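Virulence protein vsdE (Salmonella enterica, PDB 5LQ6) acts as a cysteine hydrolase, a virulence effector linked to suppression of host immune responses and to bacterial virulence. Local coordinates at residues A[58-66]-A[86-96]; A[27-35]-A[106-114]. The protein carries 4 engineered substitutions. All blocks are in the same frame, centred on the assembly; numbering follows the deposited sequence.

Interaction 1: residues A[58-66]-A[86-96]; sequences LKQMARYVN and NIHHRQDILSS
One water stitches Met61 to Asn86 and Asp92: it donates to Met61 O and to Asp92 OD1, 2.8 Å from each oxygen, and accepts from Asn86 ND2. The same amide nitrogen also reaches Leu94 O, in the amide plane. Leu94 N returns a nearly straight bond (176°) to Asn86 OD1, on a lone pair. This pair of bonds to Leu94 fixes the rotation of the amide, settles which end is nitrogen and which oxygen, and ties the start of strand 94-96 back to helix 76-89. Along one side of this network Tyr64 and Asp92, the centre of an inverse gamma turn, slide past each other. Asp92 CB makes a CH-pi contact 3.4 Å from the centroid of the Tyr64 ring, almost on the ring normal, and the carboxylate plane lies stacked at only 10° to the ring. Tyr64 OH bonds to Glu42 and a second water, while Tyr49 OH hydrogen-bonds Asp92 OD2. Met61 bends at its last torsion (chi3 84°), which brings Met61 CE to within 3.4 Å of Asn86 O and 4.1 Å of Ile87 CG1. Ser96 N donates to Val65 O over 2.8 Å, almost perfectly straight, tying helix 55-65 to strand 94-96. The first water thus supplies hydrogens to two acceptors, Met61 O and Asp92 OD1, and takes one N-H of Asn86 ND2, whose other N-H goes to Leu94 O.

Interaction 2: residues A[27-35]-A[106-114]; sequences NDSNEVKRI and LDSAIVDKI
Helices 29-35 and 108-114 cross at -56°, their axes 10.6 Å apart at closest approach, which brings Val32 opposite Ile110 and Ile35 opposite Val111. They meet through an apolar core of Val32, Ile35, Ile110, Val111 and Ile114, flanked by the carboxylates of Asp28 and Glu31. In this core, Ile35 CD1 lies 3.8 Å from Val111 CG2 and 4.0 Å from Ile110 CG2. It also meets Ile114 CD1 tip to tip, although Ile114 has two conformers and that detail is less certain. Val32 turns CG2 across Ile110 at about a right angle, and Leu106 sets CD1 against Ile35 CG1. Ile110, with CG1 anti to its carbonyl carbon (chi1 -63°), extends CD1 to 3.5 Å from Glu31 CD and 3.4 Å from Asp28 OD1, so its methyl rests on two acidic side chains. Glu31 points OE2 at Asp107 N, just ahead of the second helix; the modelled 2.4 Å between Glu31 OE2 and Asp107 N is too short to be taken literally. Asp107 is the N-cap, and its OD1 receives Ala109 N from above the carboxylate plane at 2.9 Å. Helix 12-19 packs on the far end of the apolar core, where Ile19 touches both Ile35 and Ile114. From helix 76-89, Val77 and Ala81 touch Val111 and Leu78 touches Leu106, while a salt bridge from Asp112 to Arg212 joins helix 108-116 to strand 209-212.

From the N terminus the chain passes helix 12-19 and then residues 27-35, the opening side of interaction 2, before strand 39-41. It next enters helix 55-65, which starts interaction 1. After helix 76-89 it turns back along strand 94-96, closing a short loop of 19 residues between segments 58-66 and 86-96. Only then do residues 106-114 return to 27-35, closing a loop of 70 residues that contains the smaller one whole; the two contacts nest and do not cross. Their nearest atoms are about 7 Å apart. Strand 39-41, directly after helix 29-38 of interaction 2, pairs with strand 94-96 of interaction 1, and helix 76-89 lies against both contacts.

Interaction 1: residues A[58-66]-A[86-96]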
# COMPACT_ATOMS: atom_id res chain seq x y z
N LEU A 58 -7.28 5.53 -9.96
CA LEU A 58 -6.87 5.19 -8.60
C LEU A 58 -8.02 5.15 -7.61
O LEU A 58 -8.02 4.35 -6.70
CB LEU A 58 -5.79 6.17 -8.09
CG LEU A 58 -4.47 6.17 -8.78
CD1 LEU A 58 -3.64 7.28 -8.10
CD2 LEU A 58 -3.78 4.83 -8.63
N LYS A 59 -8.99 6.05 -7.75
CA LYS A 59 -10.14 6.01 -6.89
C LYS A 59 -10.86 4.68 -7.05
O LYS A 59 -11.26 4.05 -6.07
CB LYS A 59 -11.11 7.16 -7.23
CG LYS A 59 -12.21 7.34 -6.22
CD LYS A 59 -13.20 8.42 -6.66
CE LYS A 59 -12.52 9.62 -7.30
NZ LYS A 59 -13.53 10.65 -7.70
N GLN A 60 -11.09 4.27 -8.30
CA GLN A 60 -11.80 3.03 -8.51
C GLN A 60 -11.03 1.81 -7.97
O GLN A 60 -11.61 0.91 -7.41
CB GLN A 60 -12.12 2.85 -9.99
CG GLN A 60 -12.86 3.99 -10.71
CD GLN A 60 -13.79 4.87 -9.86
OE1 GLN A 60 -14.69 4.38 -9.12
NE2 GLN A 60 -13.60 6.18 -9.97
N MET A 61 -9.71 1.84 -8.13
CA MET A 61 -8.86 0.76 -7.61
C MET A 61 -8.88 0.69 -6.09
O MET A 61 -8.92 -0.38 -5.49
CB MET A 61 -7.43 0.93 -8.14
CG MET A 61 -7.37 0.73 -9.63
SD MET A 61 -5.74 0.70 -10.36
CE MET A 61 -5.31 -1.03 -10.07
N ALA A 62 -8.86 1.85 -5.45
CA ALA A 62 -8.93 1.90 -3.98
C ALA A 62 -10.26 1.42 -3.45
O ALA A 62 -10.34 0.75 -2.44
CB ALA A 62 -8.65 3.29 -3.47
N ARG A 63 -11.35 1.76 -4.17
CA ARG A 63 -12.65 1.24 -3.77
C ARG A 63 -12.73 -0.27 -3.93
O ARG A 63 -13.34 -0.92 -3.10
CB ARG A 63 -13.76 1.90 -4.59
CG ARG A 63 -14.02 3.35 -4.23
CD ARG A 63 -14.93 4.00 -5.24
NE ARG A 63 -15.41 5.31 -4.76
CZ ARG A 63 -16.05 6.19 -5.53
NH1 ARG A 63 -16.26 5.96 -6.85
NH2 ARG A 63 -16.48 7.32 -4.99
N TYR A 64 -12.14 -0.80 -4.99
CA TYR A 64 -12.17 -2.23 -5.30
C TYR A 64 -11.60 -3.08 -4.16
O TYR A 64 -12.17 -4.09 -3.76
CB TYR A 64 -11.47 -2.55 -6.59
CG TYR A 64 -11.51 -4.01 -6.92
CD1 TYR A 64 -12.63 -4.58 -7.54
CD2 TYR A 64 -10.46 -4.86 -6.59
CE1 TYR A 64 -12.68 -5.92 -7.80
CE2 TYR A 64 -10.52 -6.22 -6.86
CZ TYR A 64 -11.62 -6.74 -7.49
OH TYR A 64 -11.66 -8.11 -7.78
N VAL A 65 -10.44 -2.67 -3.63
CA VAL A 65 -9.81 -3.53 -2.65
C VAL A 65 -10.52 -3.69 -1.36
O VAL A 65 -10.32 -4.69 -0.65
CB VAL A 65 -8.32 -3.14 -2.37
CG1 VAL A 65 -7.47 -3.28 -3.61
CG2 VAL A 65 -8.19 -1.76 -1.80
N ASN A 66 -11.34 -2.71 -0.97
CA ASN A 66 -11.97 -2.73 0.34
C ASN A 66 -13.43 -3.15 0.20
O ASN A 66 -14.21 -2.30 -0.18
CB ASN A 66 -11.82 -1.36 1.05
CG ASN A 66 -12.09 -1.43 2.54
OD1 ASN A 66 -12.42 -2.50 3.08
ND2 ASN A 66 -11.84 -0.33 3.26
N ASN A 86 -2.44 -4.81 -7.33
CA ASN A 86 -3.39 -4.46 -8.41
C ASN A 86 -2.82 -3.34 -9.28
O ASN A 86 -2.89 -3.37 -10.51
CB ASN A 86 -4.75 -4.06 -7.85
CG ASN A 86 -5.50 -5.23 -7.22
OD1 ASN A 86 -5.05 -6.38 -7.36
ND2 ASN A 86 -6.53 -4.95 -6.50
N ILE A 87 -2.23 -2.31 -8.66
CA ILE A 87 -1.64 -1.26 -9.43
C ILE A 87 -0.52 -1.79 -10.31
O ILE A 87 -0.44 -1.46 -11.51
CB ILE A 87 -1.11 -0.12 -8.50
CG1 ILE A 87 -2.27 0.61 -7.88
CG2 ILE A 87 -0.19 0.85 -9.26
CD1 ILE A 87 -1.87 1.43 -6.67
N HIS A 88 0.35 -2.65 -9.76
CA HIS A 88 1.46 -3.19 -10.50
C HIS A 88 0.96 -3.92 -11.78
O HIS A 88 1.58 -3.80 -12.83
CB HIS A 88 2.26 -4.15 -9.63
CG HIS A 88 3.45 -4.71 -10.34
ND1 HIS A 88 4.63 -4.02 -10.44
CD2 HIS A 88 3.62 -5.89 -10.99
CE1 HIS A 88 5.50 -4.76 -11.12
NE2 HIS A 88 4.90 -5.88 -11.48
N HIS A 89 -0.11 -4.69 -11.62
CA HIS A 89 -0.65 -5.51 -12.73
C HIS A 89 -1.65 -4.77 -13.56
O HIS A 89 -2.17 -5.32 -14.54
CB HIS A 89 -1.22 -6.79 -12.11
CG HIS A 89 -0.16 -7.71 -11.60
ND1 HIS A 89 0.68 -8.42 -12.44
CD2 HIS A 89 0.27 -7.97 -10.34
CE1 HIS A 89 1.56 -9.10 -11.71
NE2 HIS A 89 1.33 -8.85 -10.44
N ARG A 90 -1.93 -3.52 -13.21
CA ARG A 90 -2.94 -2.72 -13.87
C ARG A 90 -4.25 -3.44 -13.98
O ARG A 90 -4.96 -3.37 -15.00
CB ARG A 90 -2.44 -2.23 -15.26
CG ARG A 90 -1.29 -1.26 -15.21
CD ARG A 90 -1.69 0.03 -14.48
NE ARG A 90 -0.78 1.13 -14.71
CZ ARG A 90 0.26 1.44 -13.95
NH1 ARG A 90 0.59 0.71 -12.88
NH2 ARG A 90 1.01 2.51 -14.25
N GLN A 91 -4.64 -4.12 -12.91
CA GLN A 91 -5.86 -4.88 -12.90
C GLN A 91 -6.41 -5.05 -11.52
O GLN A 91 -5.64 -5.22 -10.57
CB GLN A 91 -5.59 -6.25 -13.55
CG GLN A 91 -6.85 -7.09 -13.76
CD GLN A 91 -6.58 -8.41 -14.52
OE1 GLN A 91 -5.55 -8.56 -15.19
NE2 GLN A 91 -7.52 -9.35 -14.42
N ASP A 92 -7.74 -5.07 -11.40
CA ASP A 92 -8.41 -5.29 -10.14
C ASP A 92 -8.47 -6.78 -9.84
O ASP A 92 -9.41 -7.46 -10.26
CB ASP A 92 -9.82 -4.69 -10.08
CG ASP A 92 -9.83 -3.18 -10.01
OD1 ASP A 92 -8.91 -2.58 -9.40
OD2 ASP A 92 -10.77 -2.55 -10.54
N ILE A 93 -7.47 -7.31 -9.16
CA ILE A 93 -7.32 -8.79 -8.91
C ILE A 93 -7.56 -9.15 -7.49
O ILE A 93 -8.40 -9.98 -7.18
CB ILE A 93 -5.96 -9.30 -9.39
CG1 ILE A 93 -5.81 -9.07 -10.89
CG2 ILE A 93 -5.76 -10.78 -9.00
CD1 ILE A 93 -4.40 -9.20 -11.39
N LEU A 94 -6.82 -8.52 -6.55
CA LEU A 94 -6.93 -8.82 -5.15
C LEU A 94 -7.82 -7.87 -4.39
O LEU A 94 -7.83 -6.66 -4.68
CB LEU A 94 -5.55 -8.81 -4.51
CG LEU A 94 -4.46 -9.67 -5.10
CD1 LEU A 94 -3.20 -9.56 -4.26
CD2 LEU A 94 -4.88 -11.14 -5.15
N SER A 95 -8.58 -8.37 -3.43
CA SER A 95 -9.38 -7.56 -2.56
C SER A 95 -9.54 -8.24 -1.22
O SER A 95 -9.23 -9.43 -1.09
CB SER A 95 -10.73 -7.22 -3.19
OG SER A 95 -11.52 -8.39 -3.38
N SER A 96 -9.96 -7.48 -0.22
CA SER A 96 -10.25 -8.00 1.07
C SER A 96 -11.78 -8.09 1.24
O SER A 96 -12.52 -7.15 0.90
CB SER A 96 -9.64 -7.16 2.16
OG SER A 96 -10.05 -7.65 3.43
O HOH W 1 -7.53 -2.33 -7.01
O HOH W 2 -10.94 -9.78 -5.72

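Interaction 2: residues A[27-35]-A[106-114]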
# COMPACT_ATOMS: atom_id res chain seq x y z
N ASN A 27 3.74 -20.49 14.48
CA ASN A 27 3.57 -19.12 15.05
C ASN A 27 2.95 -18.13 14.04
O ASN A 27 2.42 -17.08 14.42
CB ASN A 27 4.89 -18.53 15.57
CG ASN A 27 5.49 -19.33 16.74
OD1 ASN A 27 4.79 -19.99 17.50
ND2 ASN A 27 6.83 -19.29 16.85
N ASP A 28 3.01 -18.48 12.76
CA ASP A 28 2.43 -17.66 11.69
C ASP A 28 1.10 -18.19 11.16
O ASP A 28 0.46 -17.51 10.33
CB ASP A 28 3.39 -17.61 10.52
CG ASP A 28 4.69 -16.94 10.85
OD1 ASP A 28 4.77 -16.16 11.82
OD2 ASP A 28 5.65 -17.19 10.13
N SER A 29 0.68 -19.36 11.64
CA SER A 29 -0.50 -20.06 11.15
C SER A 29 -1.79 -19.25 11.22
O SER A 29 -2.55 -19.19 10.24
CB SER A 29 -0.69 -21.37 11.93
OG SER A 29 -1.73 -22.14 11.34
N ASN A 30 -2.03 -18.61 12.36
CA ASN A 30 -3.31 -17.93 12.53
C ASN A 30 -3.37 -16.73 11.61
O ASN A 30 -4.39 -16.51 10.96
CB ASN A 30 -3.54 -17.55 13.99
CG ASN A 30 -3.76 -18.77 14.88
OD1 ASN A 30 -4.19 -19.84 14.42
ND2 ASN A 30 -3.47 -18.62 16.17
N GLU A 31 -2.27 -15.99 11.55
CA GLU A 31 -2.11 -14.89 10.64
C GLU A 31 -2.35 -15.26 9.18
O GLU A 31 -3.05 -14.56 8.45
CB GLU A 31 -0.71 -14.34 10.80
CG GLU A 31 -0.46 -13.06 10.07
CD GLU A 31 0.51 -12.13 10.78
OE1 GLU A 31 0.99 -12.44 11.91
OE2 GLU A 31 0.82 -11.09 10.17
N VAL A 32 -1.73 -16.34 8.74
CA VAL A 32 -1.93 -16.81 7.37
C VAL A 32 -3.38 -17.19 7.13
O VAL A 32 -3.93 -16.95 6.05
CB VAL A 32 -0.94 -17.95 7.01
CG1 VAL A 32 -1.24 -18.51 5.64
CG2 VAL A 32 0.48 -17.44 7.05
N LYS A 33 -4.00 -17.80 8.16
CA LYS A 33 -5.42 -18.11 8.08
C LYS A 33 -6.31 -16.88 7.97
O LYS A 33 -7.26 -16.88 7.16
CB LYS A 33 -5.87 -18.95 9.30
CG LYS A 33 -5.48 -20.42 9.18
CD LYS A 33 -6.40 -21.34 9.98
CE LYS A 33 -6.46 -22.72 9.34
NZ LYS A 33 -5.09 -23.29 9.12
N ARG A 34 -6.04 -15.87 8.78
CA ARG A 34 -6.76 -14.60 8.68
C ARG A 34 -6.61 -13.98 7.29
O ARG A 34 -7.58 -13.50 6.68
CB ARG A 34 -6.32 -13.62 9.75
CG ARG A 34 -6.84 -13.96 11.14
CD ARG A 34 -6.37 -12.93 12.16
NE ARG A 34 -4.95 -13.10 12.55
CZ ARG A 34 -4.52 -13.69 13.67
NH1 ARG A 34 -5.37 -14.18 14.57
NH2 ARG A 34 -3.21 -13.78 13.91
N ILE A 35 -5.39 -14.06 6.75
CA ILE A 35 -5.18 -13.57 5.40
C ILE A 35 -5.97 -14.37 4.37
O ILE A 35 -6.63 -13.78 3.49
CB ILE A 35 -3.68 -13.51 5.01
CG1 ILE A 35 -2.95 -12.51 5.93
CG2 ILE A 35 -3.51 -13.13 3.55
CD1 ILE A 35 -1.46 -12.70 5.98
N LEU A 106 -1.65 -7.77 11.61
CA LEU A 106 -0.92 -8.42 10.52
C LEU A 106 0.48 -7.86 10.28
O LEU A 106 0.68 -6.67 10.13
CB LEU A 106 -1.71 -8.32 9.21
CG LEU A 106 -3.02 -9.08 9.08
CD1 LEU A 106 -3.47 -9.04 7.64
CD2 LEU A 106 -2.93 -10.52 9.54
N ASP A 107 1.44 -8.77 10.21
CA ASP A 107 2.84 -8.46 9.92
C ASP A 107 2.98 -8.27 8.42
O ASP A 107 2.59 -9.14 7.61
CB ASP A 107 3.68 -9.65 10.42
CG ASP A 107 5.17 -9.51 10.15
OD1 ASP A 107 5.64 -8.48 9.62
OD2 ASP A 107 5.88 -10.47 10.56
N SER A 108 3.51 -7.12 8.04
CA SER A 108 3.72 -6.82 6.63
C SER A 108 4.68 -7.81 5.98
O SER A 108 4.59 -8.01 4.78
CB SER A 108 4.12 -5.36 6.36
OG SER A 108 5.35 -5.05 6.93
N ALA A 109 5.61 -8.38 6.75
CA ALA A 109 6.54 -9.38 6.19
C ALA A 109 5.76 -10.63 5.72
O ALA A 109 6.00 -11.15 4.63
CB ALA A 109 7.57 -9.77 7.22
N ILE A 110 4.86 -11.11 6.56
CA ILE A 110 4.04 -12.27 6.20
C ILE A 110 3.13 -11.92 5.04
O ILE A 110 3.01 -12.66 4.07
CB ILE A 110 3.22 -12.79 7.42
CG1 ILE A 110 4.18 -13.26 8.50
CG2 ILE A 110 2.19 -13.85 6.99
CD1 ILE A 110 3.46 -13.78 9.74
N VAL A 111 2.52 -10.73 5.09
CA VAL A 111 1.66 -10.34 4.00
C VAL A 111 2.44 -10.24 2.69
O VAL A 111 1.98 -10.70 1.64
CB VAL A 111 0.89 -9.01 4.30
CG1 VAL A 111 0.21 -8.42 3.08
CG2 VAL A 111 -0.09 -9.21 5.46
N ASP A 112 3.63 -9.64 2.73
CA ASP A 112 4.42 -9.49 1.54
C ASP A 112 4.88 -10.87 1.00
O ASP A 112 4.87 -11.11 -0.20
CB ASP A 112 5.68 -8.65 1.81
CG ASP A 112 5.43 -7.17 1.85
OD1 ASP A 112 4.28 -6.67 1.58
OD2 ASP A 112 6.47 -6.46 2.12
N LYS A 113 5.28 -11.76 1.91
CA LYS A 113 5.71 -13.08 1.49
C LYS A 113 4.58 -13.80 0.74
O LYS A 113 4.81 -14.46 -0.26
CB LYS A 113 6.19 -13.89 2.69
CG LYS A 113 7.60 -13.53 3.10
CD LYS A 113 8.07 -14.26 4.35
CE LYS A 113 9.44 -13.76 4.72
NZ LYS A 113 9.98 -14.56 5.86
N ILE A 114 3.35 -13.65 1.23
CA ILE A 114 2.21 -14.32 0.56
C ILE A 114 1.89 -13.66 -0.79
O ILE A 114 1.78 -14.33 -1.78
CB ILE A 114 0.97 -14.31 1.46
CG1 ILE A 114 1.27 -15.16 2.71
CG2 ILE A 114 -0.27 -14.75 0.68
CD1 ILE A 114 0.14 -15.14 3.71